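Local coordinates for sperm-specific class P protein 34 (Caenorhabditis elegans, PDB 1M1S), which is of unknown function but belongs to the major sperm protein family of nematodes, with the immunoglobulin-like beta-sandwich domain of that family, at residues D95-A98 with P99-G103. Sequence-based numbering, arbitrary orientation.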
loop_
_atom_site.group_PDB
_atom_site.type_symbol
_atom_site.label_atom_id
_atom_site.label_comp_id
_atom_site.label_asym_id
_atom_site.label_seq_id
_atom_site.Cartn_x
_atom_site.Cartn_y
_atom_site.Cartn_z
ATOM N N ASP A 95 15.128 2.028 -8.586
ATOM C CA ASP A 95 14.438 0.920 -7.906
ATOM C C ASP A 95 13.630 1.317 -6.658
ATOM O O ASP A 95 14.146 1.971 -5.751
ATOM C CB ASP A 95 15.489 -0.172 -7.567
ATOM C CG ASP A 95 14.877 -1.483 -7.053
ATOM O OD1 ASP A 95 13.766 -1.880 -7.491
ATOM O OD2 ASP A 95 15.536 -2.128 -6.199
ATOM N N PRO A 96 12.347 0.909 -6.605
ATOM C CA PRO A 96 11.517 1.240 -5.460
ATOM C C PRO A 96 11.947 0.367 -4.304
ATOM O O PRO A 96 11.574 0.631 -3.170
ATOM C CB PRO A 96 10.117 0.866 -5.944
ATOM C CG PRO A 96 10.241 0.831 -7.439
ATOM C CD PRO A 96 11.544 0.187 -7.602
HETATM N N MSE A 97 12.720 -0.680 -4.599
HETATM C CA MSE A 97 13.197 -1.593 -3.562
HETATM C C MSE A 97 14.479 -1.160 -2.872
HETATM O O MSE A 97 14.765 -1.659 -1.787
HETATM C CB MSE A 97 13.393 -3.019 -4.088
HETATM C CG MSE A 97 12.182 -3.616 -4.737
HETATM SE SE MSE A 97 12.449 -5.501 -5.234
HETATM C CE MSE A 97 11.810 -5.291 -7.123
ATOM N N ALA A 98 15.259 -0.279 -3.505
ATOM C CA ALA A 98 16.532 0.185 -2.944
ATOM C C ALA A 98 16.468 0.730 -1.511
ATOM O O ALA A 98 17.200 0.239 -0.642
ATOM C CB ALA A 98 17.214 1.163 -3.873
ATOM N N PRO A 99 15.551 1.689 -1.221
ATOM C CA PRO A 99 15.522 2.175 0.167
ATOM C C PRO A 99 14.917 1.180 1.181
ATOM O O PRO A 99 14.942 1.436 2.373
ATOM C CB PRO A 99 14.709 3.474 0.061
ATOM C CG PRO A 99 13.765 3.169 -1.007
ATOM C CD PRO A 99 14.621 2.478 -2.054
ATOM N N PHE A 100 14.389 0.050 0.709
ATOM C CA PHE A 100 13.803 -0.957 1.609
ATOM C C PHE A 100 14.766 -2.107 1.877
ATOM O O PHE A 100 14.823 -2.620 2.992
ATOM C CB PHE A 100 12.444 -1.447 1.091
ATOM C CG PHE A 100 11.419 -0.354 0.991
ATOM C CD1 PHE A 100 10.974 0.082 -0.258
ATOM C CD2 PHE A 100 10.968 0.301 2.139
ATOM C CE1 PHE A 100 10.101 1.164 -0.385
ATOM C CE2 PHE A 100 10.092 1.389 2.037
ATOM C CZ PHE A 100 9.659 1.825 0.762
ATOM N N LYS A 101 15.528 -2.489 0.851
ATOM C CA LYS A 101 16.562 -3.523 0.948
ATOM C C LYS A 101 17.650 -2.906 1.839
ATOM O O LYS A 101 18.572 -3.592 2.301
ATOM C CB LYS A 101 17.163 -3.793 -0.447
ATOM C CG LYS A 101 16.325 -4.625 -1.406
ATOM C CD LYS A 101 17.024 -4.770 -2.763
ATOM C CE LYS A 101 16.465 -5.942 -3.546
ATOM N NZ LYS A 101 17.048 -6.024 -4.897
ATOM N N ALA A 102 17.541 -1.580 1.993
ATOM C CA ALA A 102 18.451 -0.740 2.771
ATOM C C ALA A 102 18.008 -0.519 4.212
ATOM O O ALA A 102 18.801 -0.050 5.040
ATOM C CB ALA A 102 18.611 0.619 2.091
ATOM N N GLY A 103 16.740 -0.791 4.508
ATOM C CA GLY A 103 16.254 -0.580 5.866
ATOM C C GLY A 103 15.969 0.900 6.084
ATOM O O GLY A 103 16.216 1.461 7.152
#
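Met97 O takes two backbone N-H groups at once, and this pair of bonds closes the single short helical turn in the connection between strands 79-89 and 107-115, the last two of the immunoglobulin-like MSP domain. Lys101 N lies 2.9 Å from Met97 O, almost in line with the carbonyl bond (173° at the oxygen), whereas Phe100 N, at 3.0 Å from Met97 O, approaches from above the carbonyl plane. Ahead of the turn, Asp95 OD1 accepts a weak capping bond from Met97 N; the far end is a Schellman motif, with Gly103 at positive phi and Gly103 N bonded to Phe100 O.

The tight side faces the beta-sandwich. Phe100 chi1 of -61° brings the ring beside Pro96, and rotation about CB-CG sets an edge against Pro96 O, 3.0 Å from Phe100 CD1. One ring face receives Pro99 CG 4.1 Å above its plane, displaced from the ring centre. Buried Pro99 and Phe100 pack across strands 38-45 and 79-89, both touching Ala40, while Pro96 lies against Tyr57 and Phe59 of strand 51-60.

Away from the sandwich the contact is loose. The extended Lys101 chain passes Met97 O, its CG 3.4 Å from that oxygen, and reaches back toward Asp95; Lys101 NZ stays 4.4 Å from Asp95 OD2, too far for a salt bridge. The selenomethionine side chain of Met97 is exposed but still brushes Tyr57. Backbone bonds and proline-aromatic packing therefore define the turn, while the outer opposite charges probably add only a weak, solvent-screened attraction.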